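Local coordinates for sugar ABC transporter substrate-binding protein (Treponema pallidum subsp. pallidum, PDB 5U2P) that probably binds a small solute, perhaps a sugar, in the periplasm and delivers it to an ABC transporter for uptake, at residues I177-T185 / R260-G268; E186-A194 / A389-A397. All blocks are in the same frame, centred on the assembly; numbering follows the deposited sequence.

Contact 1 (I177-T185 / R260-G268)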
ATOM      1  N   ILE A 177       7.306  22.610  18.116  1.00 56.77           N
ATOM      2  CA  ILE A 177       7.227  21.829  16.887  1.00 47.43           C
ATOM      3  C   ILE A 177       7.518  20.364  17.146  1.00 69.75           C
ATOM      4  O   ILE A 177       8.646  20.003  17.492  1.00 50.83           O
ATOM      5  CB  ILE A 177       8.213  22.350  15.833  1.00 51.84           C
ATOM      6  CG1 ILE A 177       7.841  23.784  15.452  1.00 49.28           C
ATOM      7  CG2 ILE A 177       8.235  21.411  14.597  1.00 42.72           C
ATOM      8  CD1 ILE A 177       8.744  24.414  14.399  1.00 57.42           C
ATOM      9  N   VAL A 178       6.511  19.518  16.956  1.00 58.61           N
ATOM     10  CA  VAL A 178       6.676  18.093  17.211  1.00 62.75           C
ATOM     11  C   VAL A 178       7.624  17.506  16.165  1.00 40.69           C
ATOM     12  O   VAL A 178       7.521  17.820  14.964  1.00 47.28           O
ATOM     13  CB  VAL A 178       5.335  17.360  17.211  1.00 59.75           C
ATOM     14  CG1 VAL A 178       5.538  15.854  17.390  1.00 62.78           C
ATOM     15  CG2 VAL A 178       4.470  17.897  18.328  1.00 58.72           C
ATOM     16  N   PRO A 179       8.590  16.685  16.616  1.00 42.29           N
ATOM     17  CA  PRO A 179       9.634  16.314  15.659  1.00 33.83           C
ATOM     18  C   PRO A 179       9.124  15.344  14.593  1.00 25.38           C
ATOM     19  O   PRO A 179       9.258  15.626  13.402  1.00 30.16           O
ATOM     20  CB  PRO A 179      10.712  15.652  16.545  1.00 27.38           C
ATOM     21  CG  PRO A 179      10.341  15.997  17.973  1.00 37.37           C
ATOM     22  CD  PRO A 179       8.842  16.091  17.940  1.00 43.12           C
ATOM     23  N   LEU A 180       8.557  14.220  15.028  1.00 31.39           N
ATOM     24  CA  LEU A 180       8.039  13.200  14.110  1.00 21.05           C
ATOM     25  C   LEU A 180       6.611  12.822  14.482  1.00 30.52           C
ATOM     26  O   LEU A 180       6.375  12.098  15.443  1.00 28.76           O
ATOM     27  CB  LEU A 180       8.921  11.948  14.113  1.00 21.82           C
ATOM     28  CG  LEU A 180       8.519  10.793  13.189  1.00 26.56           C
ATOM     29  CD1 LEU A 180       8.503  11.235  11.746  1.00 28.33           C
ATOM     30  CD2 LEU A 180       9.459   9.599  13.362  1.00 26.69           C
ATOM     31  N   ALA A 181       5.668  13.311  13.690  1.00 18.95           N
ATOM     32  CA  ALA A 181       4.259  13.057  13.883  1.00 20.65           C
ATOM     33  C   ALA A 181       3.777  11.777  13.190  1.00 26.49           C
ATOM     34  O   ALA A 181       4.243  11.404  12.090  1.00 20.83           O
ATOM     35  CB  ALA A 181       3.454  14.258  13.382  1.00 23.69           C
ATOM     36  N   LEU A 182       2.837  11.122  13.862  1.00 21.45           N
ATOM     37  CA  LEU A 182       2.180   9.891  13.410  1.00 16.61           C
ATOM     38  C   LEU A 182       0.688  10.053  13.584  1.00 22.20           C
ATOM     39  O   LEU A 182       0.240  10.727  14.515  1.00 24.55           O
ATOM     40  CB  LEU A 182       2.674   8.679  14.214  1.00 18.45           C
ATOM     41  CG  LEU A 182       4.183   8.457  14.251  1.00 20.26           C
ATOM     42  CD1 LEU A 182       4.519   7.329  15.204  1.00 25.34           C
ATOM     43  CD2 LEU A 182       4.744   8.139  12.856  1.00 19.40           C
ATOM     44  N   SER A 183      -0.082   9.442  12.694  1.00 19.14           N
ATOM     45  CA  SER A 183      -1.530   9.484  12.771  1.00 22.50           C
ATOM     46  C   SER A 183      -2.125   8.115  13.059  1.00 26.06           C
ATOM     47  O   SER A 183      -1.554   7.064  12.733  1.00 22.21           O
ATOM     48  CB  SER A 183      -2.110  10.058  11.470  1.00 19.35           C
ATOM     49  OG  SER A 183      -1.792   9.271  10.361  1.00 22.73           O
ATOM     50  N   THR A 184      -3.302   8.130  13.665  1.00 21.16           N
ATOM     51  CA  THR A 184      -3.930   6.901  14.114  1.00 18.55           C
ATOM     52  C   THR A 184      -4.407   6.059  12.942  1.00 22.27           C
ATOM     53  O   THR A 184      -4.805   6.597  11.912  1.00 22.40           O
ATOM     54  CB  THR A 184      -5.124   7.202  15.045  1.00 28.05           C
ATOM     55  OG1 THR A 184      -5.551   5.992  15.679  1.00 32.58           O
ATOM     56  CG2 THR A 184      -6.281   7.798  14.284  1.00 31.97           C
ATOM     57  N   THR A 185      -4.359   4.739  13.112  1.00 19.78           N
ATOM     58  CA  THR A 185      -4.901   3.808  12.142  1.00 23.18           C
ATOM     59  C   THR A 185      -5.863   2.845  12.826  1.00 25.02           C
ATOM     60  O   THR A 185      -5.945   2.808  14.056  1.00 26.10           O
ATOM     61  CB  THR A 185      -3.814   2.958  11.468  1.00 28.44           C
ATOM     62  OG1 THR A 185      -3.353   1.991  12.418  1.00 26.13           O
ATOM     63  CG2 THR A 185      -2.635   3.819  10.987  1.00 23.50           C
ATOM     64  N   ARG A 260       0.084  24.461   9.653  1.00 19.53           N
ATOM     65  CA  ARG A 260       0.415  25.603  10.521  1.00 20.09           C
ATOM     66  C   ARG A 260       1.861  25.564  11.042  1.00 24.54           C
ATOM     67  O   ARG A 260       2.209  26.225  12.026  1.00 25.01           O
ATOM     68  CB  ARG A 260      -0.574  25.671  11.684  1.00 22.21           C
ATOM     69  CG  ARG A 260      -1.962  26.098  11.247  1.00 18.21           C
ATOM     70  CD  ARG A 260      -3.019  25.848  12.286  1.00 23.02           C
ATOM     71  NE  ARG A 260      -4.303  26.393  11.878  1.00 20.92           N
ATOM     72  CZ  ARG A 260      -5.073  25.892  10.915  1.00 21.26           C
ATOM     73  NH1 ARG A 260      -4.705  24.814  10.239  1.00 20.85           N
ATOM     74  NH2 ARG A 260      -6.222  26.490  10.617  1.00 24.13           N
ATOM     75  N   ASP A 261       2.704  24.812  10.352  1.00 19.45           N
ATOM     76  CA  ASP A 261       4.134  24.726  10.652  1.00 24.20           C
ATOM     77  C   ASP A 261       4.388  24.227  12.080  1.00 31.00           C
ATOM     78  O   ASP A 261       5.366  24.622  12.722  1.00 25.11           O
ATOM     79  CB  ASP A 261       4.836  26.093  10.451  1.00 25.97           C
ATOM     80  CG  ASP A 261       4.889  26.549   8.996  1.00 43.50           C
ATOM     81  OD1 ASP A 261       4.507  25.808   8.070  1.00 32.79           O
ATOM     82  OD2 ASP A 261       5.356  27.680   8.774  1.00 38.49           O
ATOM     83  N   ARG A 262       3.518  23.350  12.580  1.00 27.07           N
ATOM     84  CA  ARG A 262       3.676  22.810  13.936  1.00 24.76           C
ATOM     85  C   ARG A 262       4.260  21.394  13.939  1.00 27.85           C
ATOM     86  O   ARG A 262       4.477  20.811  15.012  1.00 26.25           O
ATOM     87  CB  ARG A 262       2.335  22.818  14.662  1.00 23.06           C
ATOM     88  CG  ARG A 262       1.823  24.181  14.959  1.00 33.31           C
ATOM     89  CD  ARG A 262       0.401  24.124  15.422  1.00 30.36           C
ATOM     90  NE  ARG A 262      -0.118  25.474  15.557  1.00 29.23           N
ATOM     91  CZ  ARG A 262      -1.385  25.777  15.815  1.00 28.80           C
ATOM     92  NH1 ARG A 262      -2.292  24.823  15.964  1.00 27.50           N
ATOM     93  NH2 ARG A 262      -1.739  27.049  15.894  1.00 32.85           N
ATOM     94  N   ILE A 263       4.512  20.856  12.742  1.00 24.02           N
ATOM     95  CA  ILE A 263       5.124  19.532  12.555  1.00 22.93           C
ATOM     96  C   ILE A 263       6.243  19.544  11.504  1.00 25.19           C
ATOM     97  O   ILE A 263       6.021  19.900  10.345  1.00 27.64           O
ATOM     98  CB  ILE A 263       4.098  18.490  12.074  1.00 23.29           C
ATOM     99  CG1 ILE A 263       2.910  18.415  13.016  1.00 27.22           C
ATOM    100  CG2 ILE A 263       4.777  17.096  11.897  1.00 24.41           C
ATOM    101  CD1 ILE A 263       1.800  17.518  12.482  1.00 22.99           C
ATOM    102  N   ALA A 264       7.424  19.092  11.894  1.00 28.41           N
ATOM    103  CA  ALA A 264       8.568  19.072  10.985  1.00 31.92           C
ATOM    104  C   ALA A 264       8.477  17.914  10.015  1.00 26.54           C
ATOM    105  O   ALA A 264       8.710  18.079   8.812  1.00 27.81           O
ATOM    106  CB  ALA A 264       9.864  18.988  11.773  1.00 38.71           C
ATOM    107  N   MET A 265       8.140  16.751  10.557  1.00 28.35           N
ATOM    108  CA  MET A 265       8.126  15.492   9.827  1.00 26.14           C
ATOM    109  C   MET A 265       6.870  14.691  10.160  1.00 23.64           C
ATOM    110  O   MET A 265       6.431  14.665  11.301  1.00 25.08           O
ATOM    111  CB  MET A 265       9.358  14.654  10.172  1.00 28.90           C
ATOM    112  CG  MET A 265      10.666  15.240   9.722  1.00 31.68           C
ATOM    113  SD  MET A 265      12.056  14.195  10.168  1.00 31.11           S
ATOM    114  CE  MET A 265      12.061  14.390  11.946  1.00 34.62           C
ATOM    115  N   TYR A 266       6.322  14.031   9.146  1.00 21.39           N
ATOM    116  CA  TYR A 266       5.202  13.118   9.311  1.00 21.52           C
ATOM    117  C   TYR A 266       5.552  11.823   8.601  1.00 20.91           C
ATOM    118  O   TYR A 266       5.976  11.861   7.459  1.00 20.48           O
ATOM    119  CB  TYR A 266       3.906  13.720   8.737  1.00 20.15           C
ATOM    120  CG  TYR A 266       2.811  12.681   8.635  1.00 18.42           C
ATOM    121  CD1 TYR A 266       2.106  12.274   9.762  1.00 18.36           C
ATOM    122  CD2 TYR A 266       2.539  12.055   7.434  1.00 18.76           C
ATOM    123  CE1 TYR A 266       1.100  11.306   9.662  1.00 18.70           C
ATOM    124  CE2 TYR A 266       1.568  11.089   7.335  1.00 22.76           C
ATOM    125  CZ  TYR A 266       0.858  10.717   8.451  1.00 22.30           C
ATOM    126  OH  TYR A 266      -0.097   9.747   8.303  1.00 26.46           O
ATOM    127  N   PHE A 267       5.434  10.675   9.276  1.00 17.48           N
ATOM    128  CA  PHE A 267       5.594   9.400   8.604  1.00 17.44           C
ATOM    129  C   PHE A 267       4.247   8.718   8.433  1.00 21.88           C
ATOM    130  O   PHE A 267       3.502   8.523   9.393  1.00 17.60           O
ATOM    131  CB  PHE A 267       6.524   8.430   9.341  1.00 19.45           C
ATOM    132  CG  PHE A 267       6.715   7.159   8.578  1.00 17.38           C
ATOM    133  CD1 PHE A 267       7.572   7.129   7.494  1.00 17.96           C
ATOM    134  CD2 PHE A 267       5.958   6.023   8.860  1.00 20.61           C
ATOM    135  CE1 PHE A 267       7.707   5.985   6.730  1.00 22.94           C
ATOM    136  CE2 PHE A 267       6.100   4.891   8.110  1.00 22.10           C
ATOM    137  CZ  PHE A 267       6.975   4.865   7.046  1.00 25.17           C
ATOM    138  N   GLY A 268       3.945   8.351   7.197  1.00 18.60           N
ATOM    139  CA  GLY A 268       2.709   7.684   6.896  1.00 20.63           C
ATOM    140  C   GLY A 268       2.377   7.691   5.429  1.00 17.65           C
ATOM    141  O   GLY A 268       3.250   7.827   4.561  1.00 18.29           O
TER
HETATM  142  O   HOH W   1       1.408   7.718  10.903  1.00 22.09           O
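Strands 178-181 and 263-267 run parallel in the mixed sheet around strand 138-145, in one lobe of this solute-binding protein, pairing Val178 with Ile263, Leu180 with Met265 and Ala181 with Tyr266. Ala181 is held through both its backbone N and its backbone O: N donates to Met265 O at 2.9 Å, and O accepts from Phe267 N at 3.1 Å. Val178 N also bonds to Arg262 O. The return bonds, Ala264 N to Val178 O and Met265 N to Pro179 O, are weak, where both chains turn a corner.

Ala181 CB presses on Ile263 CG2 at 3.5 Å, tighter than usual for two carbons. On the other face Leu180 CD1 lies 3.9 Å from Met265 CB, and Leu142 touches both side chains. A chi1 of 168° swings the Tyr266 ring away from its own backbone N, past Ala181 to Ser183. There Ser183 OG meets Tyr266 OH at 2.7 Å, in the ring plane; either hydroxyl may donate. A water accepts from Ser183 N and donates to Phe267 O.

The hydroxyl pair and the water thus continue the polar pairing beyond the last direct backbone bond, and the buried Tyr266 hydroxyl has a partner.

Contact 2 (E186-A194 / A389-A397)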
ATOM      1  N   GLU A 186      -6.549   2.062  12.001  1.00 28.96           N
ATOM      2  CA  GLU A 186      -7.436   0.991  12.446  1.00 28.33           C
ATOM      3  C   GLU A 186      -6.755  -0.390  12.381  1.00 30.01           C
ATOM      4  O   GLU A 186      -7.433  -1.425  12.303  1.00 43.79           O
ATOM      5  CB  GLU A 186      -8.696   0.981  11.581  1.00 38.05           C
ATOM      6  CG  GLU A 186      -9.560   2.229  11.705  1.00 57.05           C
ATOM      7  CD  GLU A 186     -10.412   2.218  12.953  1.00 70.67           C
ATOM      8  OE1 GLU A 186      -9.862   2.436  14.054  1.00 87.05           O
ATOM      9  OE2 GLU A 186     -11.636   1.983  12.832  1.00 82.83           O
ATOM     10  N   SER A 187      -5.423  -0.408  12.414  1.00 25.81           N
ATOM     11  CA  SER A 187      -4.661  -1.665  12.349  1.00 19.06           C
ATOM     12  C   SER A 187      -3.476  -1.702  13.312  1.00 22.93           C
ATOM     13  O   SER A 187      -3.055  -0.680  13.854  1.00 24.87           O
ATOM     14  CB  SER A 187      -4.185  -1.917  10.914  1.00 29.33           C
ATOM     15  OG  SER A 187      -3.689  -0.733  10.317  1.00 33.59           O
ATOM     16  N   PHE A 188      -3.004  -2.919  13.586  1.00 22.82           N
ATOM     17  CA  PHE A 188      -1.773  -3.138  14.334  1.00 25.86           C
ATOM     18  C   PHE A 188      -0.823  -3.882  13.408  1.00 22.99           C
ATOM     19  O   PHE A 188      -1.268  -4.625  12.538  1.00 27.91           O
ATOM     20  CB  PHE A 188      -1.993  -3.964  15.623  1.00 26.26           C
ATOM     21  CG  PHE A 188      -2.874  -3.293  16.646  1.00 29.35           C
ATOM     22  CD1 PHE A 188      -3.749  -4.039  17.417  1.00 48.92           C
ATOM     23  CD2 PHE A 188      -2.816  -1.931  16.839  1.00 30.65           C
ATOM     24  CE1 PHE A 188      -4.568  -3.429  18.354  1.00 46.82           C
ATOM     25  CE2 PHE A 188      -3.631  -1.310  17.774  1.00 41.61           C
ATOM     26  CZ  PHE A 188      -4.508  -2.066  18.531  1.00 39.18           C
ATOM     27  N   PRO A 189       0.488  -3.677  13.567  1.00 22.59           N
ATOM     28  CA  PRO A 189       1.097  -2.638  14.387  1.00 19.06           C
ATOM     29  C   PRO A 189       0.876  -1.313  13.677  1.00 21.00           C
ATOM     30  O   PRO A 189       0.361  -1.325  12.548  1.00 20.87           O
ATOM     31  CB  PRO A 189       2.576  -3.029  14.430  1.00 28.46           C
ATOM     32  CG  PRO A 189       2.792  -3.780  13.156  1.00 35.34           C
ATOM     33  CD  PRO A 189       1.493  -4.462  12.827  1.00 26.13           C
ATOM     34  N   HIS A 190       1.229  -0.212  14.322  1.00 21.80           N
ATOM     35  CA  HIS A 190       1.148   1.082  13.662  1.00 20.42           C
ATOM     36  C   HIS A 190       2.042   1.124  12.416  1.00 28.61           C
ATOM     37  O   HIS A 190       3.052   0.440  12.337  1.00 22.90           O
ATOM     38  CB  HIS A 190       1.544   2.202  14.625  1.00 21.60           C
ATOM     39  CG  HIS A 190       1.371   3.551  14.017  1.00 21.98           C
ATOM     40  ND1 HIS A 190       2.405   4.228  13.406  1.00 22.85           N
ATOM     41  CD2 HIS A 190       0.264   4.308  13.840  1.00 23.47           C
ATOM     42  CE1 HIS A 190       1.944   5.361  12.902  1.00 27.66           C
ATOM     43  NE2 HIS A 190       0.645   5.430  13.149  1.00 22.42           N
ATOM     44  N   THR A 191       1.650   1.950  11.448  1.00 19.94           N
ATOM     45  CA  THR A 191       2.385   2.160  10.211  1.00 18.59           C
ATOM     46  C   THR A 191       3.908   2.246  10.321  1.00 18.85           C
ATOM     47  O   THR A 191       4.623   1.708   9.491  1.00 21.61           O
ATOM     48  CB  THR A 191       1.898   3.491   9.561  1.00 21.70           C
ATOM     49  OG1 THR A 191       0.461   3.579   9.642  1.00 22.13           O
ATOM     50  CG2 THR A 191       2.356   3.596   8.136  1.00 21.74           C
ATOM     51  N   LEU A 192       4.398   3.001  11.301  1.00 20.72           N
ATOM     52  CA  LEU A 192       5.831   3.176  11.486  1.00 20.73           C
ATOM     53  C   LEU A 192       6.532   1.849  11.737  1.00 23.13           C
ATOM     54  O   LEU A 192       7.503   1.493  11.047  1.00 25.21           O
ATOM     55  CB  LEU A 192       6.107   4.136  12.657  1.00 22.07           C
ATOM     56  CG  LEU A 192       7.567   4.320  13.063  1.00 36.85           C
ATOM     57  CD1 LEU A 192       8.318   4.854  11.899  1.00 35.55           C
ATOM     58  CD2 LEU A 192       7.670   5.273  14.240  1.00 58.30           C
ATOM     59  N   LEU A 193       6.044   1.105  12.717  1.00 22.06           N
ATOM     60  CA  LEU A 193       6.663  -0.179  13.018  1.00 20.40           C
ATOM     61  C   LEU A 193       6.377  -1.185  11.897  1.00 24.27           C
ATOM     62  O   LEU A 193       7.235  -2.010  11.556  1.00 24.63           O
ATOM     63  CB  LEU A 193       6.176  -0.713  14.366  1.00 29.08           C
ATOM     64  CG  LEU A 193       6.935  -1.913  14.922  1.00 47.75           C
ATOM     65  CD1 LEU A 193       8.434  -1.609  15.032  1.00 38.14           C
ATOM     66  CD2 LEU A 193       6.357  -2.301  16.281  1.00 46.49           C
ATOM     67  N   ALA A 194       5.182  -1.118  11.317  1.00 23.75           N
ATOM     68  CA  ALA A 194       4.832  -1.989  10.187  1.00 22.28           C
ATOM     69  C   ALA A 194       5.815  -1.821   9.030  1.00 23.94           C
ATOM     70  O   ALA A 194       6.279  -2.799   8.440  1.00 22.71           O
ATOM     71  CB  ALA A 194       3.419  -1.711   9.722  1.00 22.17           C
ATOM     72  N   ALA A 389     -10.398  -7.715  15.244  1.00 67.52           N
ATOM     73  CA  ALA A 389      -9.310  -8.017  16.168  1.00 74.23           C
ATOM     74  C   ALA A 389      -8.047  -8.418  15.417  1.00 74.33           C
ATOM     75  O   ALA A 389      -7.965  -9.522  14.892  1.00 48.07           O
ATOM     76  CB  ALA A 389      -9.720  -9.114  17.118  1.00 56.53           C
ATOM     77  N   SER A 390      -7.061  -7.525  15.389  1.00 49.09           N
ATOM     78  CA  SER A 390      -5.847  -7.719  14.596  1.00 46.16           C
ATOM     79  C   SER A 390      -5.051  -8.963  14.985  1.00 40.75           C
ATOM     80  O   SER A 390      -5.048  -9.370  16.147  1.00 33.87           O
ATOM     81  CB  SER A 390      -4.937  -6.501  14.729  1.00 31.45           C
ATOM     82  OG  SER A 390      -3.754  -6.687  13.970  1.00 30.23           O
ATOM     83  N   VAL A 391      -4.367  -9.556  14.015  1.00 27.72           N
ATOM     84  CA  VAL A 391      -3.491 -10.700  14.292  1.00 29.04           C
ATOM     85  C   VAL A 391      -2.144 -10.248  14.837  1.00 32.75           C
ATOM     86  O   VAL A 391      -1.329 -11.075  15.250  1.00 34.50           O
ATOM     87  CB  VAL A 391      -3.240 -11.571  13.032  1.00 30.91           C
ATOM     88  CG1 VAL A 391      -4.545 -12.126  12.487  1.00 29.11           C
ATOM     89  CG2 VAL A 391      -2.507 -10.775  11.939  1.00 32.30           C
ATOM     90  N   PHE A 392      -1.918  -8.935  14.839  1.00 25.00           N
ATOM     91  CA  PHE A 392      -0.660  -8.371  15.303  1.00 25.44           C
ATOM     92  C   PHE A 392      -0.819  -7.661  16.624  1.00 31.41           C
ATOM     93  O   PHE A 392      -1.895  -7.115  16.931  1.00 27.02           O
ATOM     94  CB  PHE A 392      -0.090  -7.391  14.268  1.00 28.27           C
ATOM     95  CG  PHE A 392       0.422  -8.062  13.020  1.00 30.91           C
ATOM     96  CD1 PHE A 392       1.405  -9.044  13.093  1.00 26.35           C
ATOM     97  CD2 PHE A 392      -0.065  -7.703  11.776  1.00 26.04           C
ATOM     98  CE1 PHE A 392       1.878  -9.664  11.964  1.00 27.43           C
ATOM     99  CE2 PHE A 392       0.407  -8.331  10.633  1.00 26.42           C
ATOM    100  CZ  PHE A 392       1.383  -9.308  10.727  1.00 30.02           C
ATOM    101  N   PRO A 393       0.263  -7.627  17.408  1.00 29.79           N
ATOM    102  CA  PRO A 393       0.190  -6.939  18.698  1.00 36.40           C
ATOM    103  C   PRO A 393       0.208  -5.435  18.570  1.00 30.62           C
ATOM    104  O   PRO A 393       0.804  -4.906  17.642  1.00 34.94           O
ATOM    105  CB  PRO A 393       1.460  -7.414  19.423  1.00 35.08           C
ATOM    106  CG  PRO A 393       1.966  -8.564  18.639  1.00 36.86           C
ATOM    107  CD  PRO A 393       1.562  -8.291  17.232  1.00 30.60           C
ATOM    108  N   ASP A 394      -0.430  -4.754  19.513  1.00 34.02           N
ATOM    109  CA  ASP A 394      -0.269  -3.319  19.670  1.00 36.52           C
ATOM    110  C   ASP A 394       1.012  -3.078  20.467  1.00 35.67           C
ATOM    111  O   ASP A 394       0.969  -2.852  21.678  1.00 34.23           O
ATOM    112  CB  ASP A 394      -1.489  -2.734  20.373  1.00 33.27           C
ATOM    113  CG  ASP A 394      -1.443  -1.230  20.486  1.00 36.84           C
ATOM    114  OD1 ASP A 394      -0.582  -0.593  19.836  1.00 37.27           O
ATOM    115  OD2 ASP A 394      -2.297  -0.684  21.212  1.00 37.18           O
ATOM    116  N   PHE A 395       2.154  -3.202  19.798  1.00 30.22           N
ATOM    117  CA  PHE A 395       3.451  -3.049  20.447  1.00 27.67           C
ATOM    118  C   PHE A 395       3.608  -1.728  21.199  1.00 34.64           C
ATOM    119  O   PHE A 395       4.235  -1.683  22.262  1.00 34.02           O
ATOM    120  CB  PHE A 395       4.571  -3.176  19.415  1.00 28.84           C
ATOM    121  CG  PHE A 395       4.856  -4.579  19.005  1.00 33.24           C
ATOM    122  CD1 PHE A 395       5.371  -5.474  19.913  1.00 36.70           C
ATOM    123  CD2 PHE A 395       4.642  -4.995  17.702  1.00 30.29           C
ATOM    124  CE1 PHE A 395       5.645  -6.775  19.539  1.00 47.14           C
ATOM    125  CE2 PHE A 395       4.913  -6.287  17.325  1.00 34.44           C
ATOM    126  CZ  PHE A 395       5.415  -7.179  18.239  1.00 41.22           C
ATOM    127  N   ALA A 396       3.054  -0.645  20.659  1.00 28.14           N
ATOM    128  CA  ALA A 396       3.231   0.667  21.287  1.00 33.91           C
ATOM    129  C   ALA A 396       2.600   0.704  22.674  1.00 35.74           C
ATOM    130  O   ALA A 396       3.038   1.460  23.546  1.00 32.01           O
ATOM    131  CB  ALA A 396       2.642   1.781  20.403  1.00 32.77           C
ATOM    132  N   ALA A 397       1.582  -0.121  22.890  1.00 30.55           N
ATOM    133  CA  ALA A 397       0.927  -0.183  24.187  1.00 38.20           C
ATOM    134  C   ALA A 397       1.859  -0.736  25.258  1.00 50.69           C
ATOM    135  O   ALA A 397       1.655  -0.489  26.446  1.00 45.60           O
ATOM    136  CB  ALA A 397      -0.324  -1.020  24.101  1.00 41.85           C
TER
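Phe188 and Asp394 stack at the centre of this contact. Asp394 CB sits over the middle of the Phe188 ring, 3.5 Å from its centroid and 9° off the ring normal, a CH-pi contact. The carboxylate continues over the same face, with CG 3.5 Å from Phe188 CE2. The first torsion of Asp394 carries CG out over the ring, and chi2 near 12° turns the carboxylate to within 7° of the ring plane. Phe392 O lies at the ring edge, 3.4 Å from Phe188 CB.

The tight part continues inward. Pro189, which follows a cis peptide bond, sets CD 3.6 Å from Phe392 CB. Phe188 O meets the edge of the Phe392 ring, 3.4 Å from CD2. Deeper still, Leu193 CD2 touches Phe395 CD2 at 3.5 Å, the two side chains crossing at about a right angle. Tyr233 and Leu230 of helix 227-238 also touch Leu193, and Trp220 packs edge-to-face with Phe395.

The looser side is at Ser390 and the outer, partly exposed rim of the stack. Ser390 CB comes no closer than 3.8 Å to Phe188 CD1. Ser390 OG accepts from Phe392 N at 3.0 Å and also bonds Ala382 O, so these hydrogen bonds do not go to 186-194. Asp394 OD1 makes a long, weak ion pair with Arg247. The two segments are therefore held by apolar and ring contacts.

The contact packs the loop before the C-terminal helix 406-417 against the segment leading into helix 191-214, through Phe188, Pro189 and Leu193. The local turns of that loop are an ST turn at Ser390 and an inverse gamma turn centred on Asp394.

From the N terminus, the chain reaches 177-185 and runs straight on into 186-194, so the first segments of both contacts are neighbours. Contact 1 closes first, when 260-268 returns after a mostly helical excursion. Contact 2 closes much later, at 389-397. The two loops therefore cross rather than nest. Contact 1 ties two strands of the mixed sheet that also holds strand 138-145; contact 2 ties the start of helix 191-214 to the loop before helix 406-417. Their centres lie about 18 Å apart, yet they touch. Ser183 O probably bonds His190 NE2 at 2.8 Å, and Phe267 packs near Thr191. This joins sheet and helices within one lobe.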